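PDB 3H6E: carbohydrate kinase, FGGY from Novosphingobium aromaticivorans, which probably phosphorylates a carbohydrate substrate, transferring a phosphoryl group from ATP. Local coordinates for residues A[45-51]-A[92-98]; A[127-133]-A[173-177]. One frame throughout, in Å; residues are numbered along the deposited sequence.

Contact 1: A[45-51]-A[92-98]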
loop_
_atom_site.group_PDB
_atom_site.type_symbol
_atom_site.label_atom_id
_atom_site.label_comp_id
_atom_site.label_asym_id
_atom_site.label_seq_id
_atom_site.Cartn_x
_atom_site.Cartn_y
_atom_site.Cartn_z
ATOM N N ILE A 45 -17.136 14.323 -13.123
ATOM C CA ILE A 45 -15.882 14.182 -12.395
ATOM C C ILE A 45 -16.095 13.424 -11.087
ATOM O O ILE A 45 -16.788 13.903 -10.188
ATOM C CB ILE A 45 -15.282 15.561 -12.071
ATOM C CG1 ILE A 45 -14.984 16.328 -13.359
ATOM C CG2 ILE A 45 -14.027 15.418 -11.230
ATOM C CD1 ILE A 45 -14.140 17.570 -13.144
ATOM N N ARG A 46 -15.499 12.240 -10.985
ATOM C CA ARG A 46 -15.625 11.421 -9.782
ATOM C C ARG A 46 -14.800 11.989 -8.629
ATOM O O ARG A 46 -13.647 12.380 -8.808
ATOM C CB ARG A 46 -15.236 9.970 -10.073
ATOM C CG ARG A 46 -16.391 9.124 -10.586
ATOM C CD ARG A 46 -15.986 8.272 -11.781
ATOM N NE ARG A 46 -15.080 7.186 -11.425
ATOM C CZ ARG A 46 -14.366 6.495 -12.310
ATOM N NH1 ARG A 46 -14.448 6.783 -13.603
ATOM N NH2 ARG A 46 -13.566 5.519 -11.905
ATOM N N ARG A 47 -15.406 12.031 -7.447
ATOM C CA ARG A 47 -14.785 12.655 -6.286
ATOM C C ARG A 47 -14.835 11.751 -5.065
ATOM O O ARG A 47 -15.738 10.926 -4.928
ATOM C CB ARG A 47 -15.492 13.974 -5.958
ATOM C CG ARG A 47 -15.808 14.833 -7.173
ATOM C CD ARG A 47 -14.566 15.512 -7.705
ATOM N NE ARG A 47 -14.367 16.828 -7.106
ATOM C CZ ARG A 47 -14.404 17.969 -7.788
ATOM N NH1 ARG A 47 -14.620 17.955 -9.096
ATOM N NH2 ARG A 47 -14.213 19.125 -7.170
ATOM N N LEU A 48 -13.853 11.907 -4.183
ATOM C CA LEU A 48 -13.944 11.350 -2.842
ATOM C C LEU A 48 -15.037 12.119 -2.112
ATOM O O LEU A 48 -15.073 13.349 -2.159
ATOM C CB LEU A 48 -12.613 11.498 -2.104
ATOM C CG LEU A 48 -11.597 10.358 -2.219
ATOM C CD1 LEU A 48 -11.760 9.591 -3.521
ATOM C CD2 LEU A 48 -10.181 10.900 -2.071
ATOM N N ASP A 49 -15.939 11.402 -1.453
ATOM C CA ASP A 49 -17.068 12.050 -0.800
ATOM C C ASP A 49 -16.690 12.550 0.586
ATOM O O ASP A 49 -17.044 11.939 1.592
ATOM C CB ASP A 49 -18.262 11.100 -0.713
ATOM C CG ASP A 49 -19.566 11.828 -0.452
ATOM O OD1 ASP A 49 -19.517 13.017 -0.064
ATOM O OD2 ASP A 49 -20.637 11.210 -0.638
ATOM N N ALA A 50 -15.976 13.670 0.627
ATOM C CA ALA A 50 -15.492 14.239 1.881
ATOM C C ALA A 50 -16.612 14.732 2.800
ATOM O O ALA A 50 -16.678 14.331 3.961
ATOM C CB ALA A 50 -14.487 15.361 1.609
ATOM N N PRO A 51 -17.494 15.604 2.287
ATOM C CA PRO A 51 -18.542 16.150 3.158
ATOM C C PRO A 51 -19.319 15.034 3.841
ATOM O O PRO A 51 -19.518 15.062 5.054
ATOM C CB PRO A 51 -19.459 16.896 2.180
ATOM C CG PRO A 51 -18.612 17.182 0.994
ATOM C CD PRO A 51 -17.655 16.036 0.888
ATOM N N PRO A 92 -14.720 18.696 -2.804
ATOM C CA PRO A 92 -14.330 17.293 -2.622
ATOM C C PRO A 92 -13.139 16.943 -3.513
ATOM O O PRO A 92 -13.125 17.321 -4.687
ATOM C CB PRO A 92 -15.577 16.523 -3.073
ATOM C CG PRO A 92 -16.702 17.495 -2.918
ATOM C CD PRO A 92 -16.116 18.832 -3.253
ATOM N N PRO A 93 -12.141 16.242 -2.955
ATOM C CA PRO A 93 -10.965 15.820 -3.721
ATOM C C PRO A 93 -11.354 14.894 -4.861
ATOM O O PRO A 93 -12.389 14.232 -4.802
ATOM C CB PRO A 93 -10.129 15.059 -2.691
ATOM C CG PRO A 93 -10.569 15.594 -1.373
ATOM C CD PRO A 93 -12.036 15.865 -1.535
ATOM N N LEU A 94 -10.525 14.861 -5.896
ATOM C CA LEU A 94 -10.770 14.006 -7.045
ATOM C C LEU A 94 -10.583 12.543 -6.671
ATOM O O LEU A 94 -9.722 12.208 -5.859
ATOM C CB LEU A 94 -9.816 14.365 -8.186
ATOM C CG LEU A 94 -10.035 15.669 -8.955
ATOM C CD1 LEU A 94 -10.268 16.839 -8.014
ATOM C CD2 LEU A 94 -8.851 15.947 -9.877
ATOM N N ASP A 95 -11.407 11.680 -7.257
ATOM C CA ASP A 95 -11.201 10.241 -7.182
ATOM C C ASP A 95 -9.995 9.939 -8.059
ATOM O O ASP A 95 -9.963 10.345 -9.217
ATOM C CB ASP A 95 -12.441 9.517 -7.714
ATOM C CG ASP A 95 -12.391 8.015 -7.493
ATOM O OD1 ASP A 95 -11.402 7.374 -7.908
ATOM O OD2 ASP A 95 -13.356 7.471 -6.912
ATOM N N TYR A 96 -8.992 9.250 -7.524
ATOM C CA TYR A 96 -7.784 9.019 -8.314
ATOM C C TYR A 96 -8.052 8.133 -9.528
ATOM O O TYR A 96 -7.243 8.072 -10.452
ATOM C CB TYR A 96 -6.600 8.518 -7.469
ATOM C CG TYR A 96 -6.704 7.115 -6.897
ATOM C CD1 TYR A 96 -6.813 6.004 -7.726
ATOM C CD2 TYR A 96 -6.632 6.901 -5.524
ATOM C CE1 TYR A 96 -6.887 4.722 -7.200
ATOM C CE2 TYR A 96 -6.702 5.626 -4.991
ATOM C CZ TYR A 96 -6.829 4.539 -5.832
ATOM O OH TYR A 96 -6.898 3.270 -5.298
ATOM N N GLU A 97 -9.201 7.469 -9.531
ATOM C CA GLU A 97 -9.599 6.661 -10.677
ATOM C C GLU A 97 -10.285 7.503 -11.748
ATOM O O GLU A 97 -10.548 7.020 -12.851
ATOM C CB GLU A 97 -10.498 5.495 -10.254
ATOM C CG GLU A 97 -9.817 4.495 -9.336
ATOM C CD GLU A 97 -10.370 3.091 -9.488
ATOM O OE1 GLU A 97 -10.815 2.512 -8.474
ATOM O OE2 GLU A 97 -10.355 2.564 -10.623
ATOM N N GLN A 98 -10.573 8.763 -11.425
ATOM C CA GLN A 98 -11.148 9.677 -12.408
ATOM C C GLN A 98 -10.180 9.913 -13.556
ATOM O O GLN A 98 -9.008 10.226 -13.343
ATOM C CB GLN A 98 -11.538 11.016 -11.778
ATOM C CG GLN A 98 -11.775 12.133 -12.802
ATOM C CD GLN A 98 -12.909 11.824 -13.773
ATOM O OE1 GLN A 98 -13.906 11.202 -13.406
ATOM N NE2 GLN A 98 -12.759 12.265 -15.016
#
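An isolated antiparallel beta bridge, with R47 and L94 as its non-hydrogen-bonded pair, joins the strand 46-47 to the loop that leads toward helix 102-109 in the N-terminal half of this FGGY-kinase fold. Two backbone bonds frame it: D95 N gives to R46 O at 2.8 Å, and L48 N to P93 O at 2.8 Å. P92 and P93 lack an N-H, so at these two positions the backbone can only accept. With CG beside its backbone N (chi1 -43°) and bends at chi2 and chi3, R47 brings NE to P92 O at 2.8 Å, while NH2 adds a weak bond to the same oxygen. L94 CD1 sits over one face of the guanidinium, displaced toward the rim. Replacing R47 by an alanine removes both donors, and P92 O would probably be left without these partners and the L94 methyl without the flat group beside it. L48 sets CD1 3.8 Å from D95 CA and, like P93, rests on W152. Q98 bends back at chi2 so that OE1 receives R46 N at 3.1 Å, nearly straight at 177°, with the donor above the amide carbonyl plane. The bent R46 chain puts E97 O and Q98 N over one guanidinium face, NH2 3.5 Å from E97 CB. D95, salt-bridged to K15, opens an Asx turn: the anti lone pair of OD1 takes E97 N at 2.7 Å.

Contact 2: A[127-133]-A[173-177]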
loop_
_atom_site.group_PDB
_atom_site.type_symbol
_atom_site.label_atom_id
_atom_site.label_comp_id
_atom_site.label_asym_id
_atom_site.label_seq_id
_atom_site.Cartn_x
_atom_site.Cartn_y
_atom_site.Cartn_z
ATOM N N LEU A 127 -3.506 8.604 -10.210
ATOM C CA LEU A 127 -2.580 7.848 -9.364
ATOM C C LEU A 127 -1.358 8.666 -8.947
ATOM O O LEU A 127 -0.826 8.488 -7.852
ATOM C CB LEU A 127 -2.163 6.540 -10.041
ATOM C CG LEU A 127 -3.249 5.458 -10.067
ATOM C CD1 LEU A 127 -2.841 4.290 -10.944
ATOM C CD2 LEU A 127 -3.587 4.980 -8.657
ATOM N N ASN A 128 -0.915 9.552 -9.831
ATOM C CA ASN A 128 0.058 10.573 -9.470
ATOM C C ASN A 128 -0.685 11.820 -9.012
ATOM O O ASN A 128 -1.492 12.373 -9.757
ATOM C CB ASN A 128 0.949 10.923 -10.664
ATOM C CG ASN A 128 1.883 9.793 -11.054
ATOM O OD1 ASN A 128 2.551 9.203 -10.205
ATOM N ND2 ASN A 128 1.947 9.497 -12.347
ATOM N N ILE A 129 -0.429 12.268 -7.789
ATOM C CA ILE A 129 -1.102 13.465 -7.297
ATOM C C ILE A 129 -0.787 14.680 -8.179
ATOM O O ILE A 129 -1.654 15.521 -8.428
ATOM C CB ILE A 129 -0.774 13.745 -5.821
ATOM C CG1 ILE A 129 -1.601 12.819 -4.919
ATOM C CG2 ILE A 129 -1.055 15.198 -5.479
ATOM C CD1 ILE A 129 -1.139 12.780 -3.465
ATOM N N GLY A 130 0.448 14.750 -8.666
ATOM C CA GLY A 130 0.857 15.814 -9.568
ATOM C C GLY A 130 -0.081 15.988 -10.752
ATOM O O GLY A 130 -0.420 17.112 -11.126
ATOM N N SER A 131 -0.505 14.875 -11.342
ATOM C CA SER A 131 -1.443 14.914 -12.461
ATOM C C SER A 131 -2.740 15.623 -12.087
ATOM O O SER A 131 -3.274 16.410 -12.865
ATOM C CB SER A 131 -1.751 13.500 -12.955
ATOM O OG SER A 131 -0.572 12.840 -13.373
ATOM N N GLN A 132 -3.250 15.332 -10.894
ATOM C CA GLN A 132 -4.459 15.980 -10.403
ATOM C C GLN A 132 -4.233 17.479 -10.260
ATOM O O GLN A 132 -5.009 18.282 -10.771
ATOM C CB GLN A 132 -4.869 15.397 -9.052
ATOM C CG GLN A 132 -5.123 13.909 -9.052
ATOM C CD GLN A 132 -5.722 13.439 -7.749
ATOM O OE1 GLN A 132 -5.426 12.343 -7.275
ATOM N NE2 GLN A 132 -6.564 14.273 -7.154
ATOM N N LEU A 133 -3.166 17.840 -9.551
ATOM C CA LEU A 133 -2.772 19.233 -9.374
ATOM C C LEU A 133 -2.648 19.941 -10.716
ATOM O O LEU A 133 -3.204 21.022 -10.908
ATOM C CB LEU A 133 -1.448 19.323 -8.608
ATOM C CG LEU A 133 -1.531 19.550 -7.096
ATOM C CD1 LEU A 133 -2.859 19.081 -6.535
ATOM C CD2 LEU A 133 -0.358 18.895 -6.366
ATOM N N CYS A 173 4.055 8.352 -1.909
ATOM C CA CYS A 173 3.255 7.344 -2.604
ATOM C C CYS A 173 3.084 7.696 -4.086
ATOM O O CYS A 173 2.002 8.092 -4.520
ATOM C CB CYS A 173 1.889 7.198 -1.924
ATOM S SG CYS A 173 0.861 5.858 -2.563
ATOM N N HIS A 174 4.170 7.545 -4.845
ATOM C CA HIS A 174 4.220 7.898 -6.267
ATOM C C HIS A 174 3.404 9.144 -6.636
ATOM O O HIS A 174 2.474 9.079 -7.436
ATOM C CB HIS A 174 3.840 6.698 -7.149
ATOM C CG HIS A 174 2.550 6.040 -6.765
ATOM N ND1 HIS A 174 1.320 6.589 -7.057
ATOM C CD2 HIS A 174 2.298 4.871 -6.130
ATOM C CE1 HIS A 174 0.366 5.790 -6.614
ATOM N NE2 HIS A 174 0.932 4.741 -6.046
ATOM N N SER A 175 3.772 10.282 -6.060
ATOM C CA SER A 175 3.001 11.506 -6.246
ATOM C C SER A 175 3.666 12.499 -7.190
ATOM O O SER A 175 3.038 13.468 -7.612
ATOM C CB SER A 175 2.756 12.179 -4.901
ATOM O OG SER A 175 3.968 12.681 -4.376
ATOM N N ASP A 176 4.935 12.260 -7.513
ATOM C CA ASP A 176 5.725 13.202 -8.311
ATOM C C ASP A 176 6.126 14.440 -7.507
ATOM O O ASP A 176 6.872 15.286 -7.998
ATOM C CB ASP A 176 4.972 13.629 -9.576
ATOM C CG ASP A 176 4.707 12.474 -10.513
ATOM O OD1 ASP A 176 5.343 11.415 -10.345
ATOM O OD2 ASP A 176 3.865 12.622 -11.421
ATOM N N LEU A 177 5.635 14.540 -6.273
ATOM C CA LEU A 177 5.900 15.708 -5.434
ATOM C C LEU A 177 7.064 15.493 -4.473
ATOM O O LEU A 177 7.417 16.396 -3.717
ATOM C CB LEU A 177 4.658 16.084 -4.620
ATOM C CG LEU A 177 3.284 16.070 -5.294
ATOM C CD1 LEU A 177 2.305 16.867 -4.457
ATOM C CD2 LEU A 177 3.350 16.632 -6.706
HETATM O O HOH W 1 -0.091 10.022 -5.593
#
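In the actin-like N-terminal domain of this FGGY kinase, N128 and S175 bring their CA atoms to 4.5 Å where the N terminus of helix 129-139 meets the loop 173-177. G130 N, in the first turn, gives a hydrogen bond to S175 O (3.1 Å, 151°), so a loop carbonyl takes up an N-H that the helix cannot satisfy within itself. Just before the helix, N128 CA points its hydrogen at H174 O, 3.5 Å away. The loop folds back through H174 and D176, both with positive phi. Glycine suits position 130, because a CB there would lie only 3.3 Å from D176 CB. A water lies between L127 O and C173 O, within hydrogen-bonding distance of each, and accepts weakly from I129 N. H174 has its ring swung between the backbone N and the carbonyl carbon (chi1 51°), which sets ND1 at 3.0 Å from L127 O for a weak bond; the oxygen lies at the ring edge, and C173 SG sits over one face. The small hydroxyl residue S175 serves its own loop: OG accepts L177 N in an ST turn and also bonds L171 O, while CB rests against I129 CB. L177 supplies the apolar share, with CD1 3.9 Å from I129 CG2 and equally near L133 CD2, while CD2 lies against G130 CA. The carboxylate of D176 flanks N128 CB through OD2, but its polar partners are R112, in a salt bridge, S120 and Y108. The loop is tied to helix 102-109 through Y108, while I129 and L133 also lean on I81 of strand 81-85, so the helix start packs on both that strand and the loop before strand 178-179.

Overall arrangement
From the N terminus, the chain runs through the first strands of the six-stranded sheet and reaches 45-51; contact 1 closes when it returns at 92-98, after helix 50-63 and strands 71-76 and 81-85. Contact 2 opens only later, at 127-133, and closes at 173-177 after a largely helical excursion. The two loops therefore lie in series, neither nested nor crossed. Their centres are about 14 Å apart, and they meet directly: L94 packs on Q132, and Y96 on L127 and Q132. Helix 129-139, whose start belongs to contact 2, also packs on contact 1 through I45, L94 and Y96, joining the loop 92-98 to the segment ahead of strand 178-179.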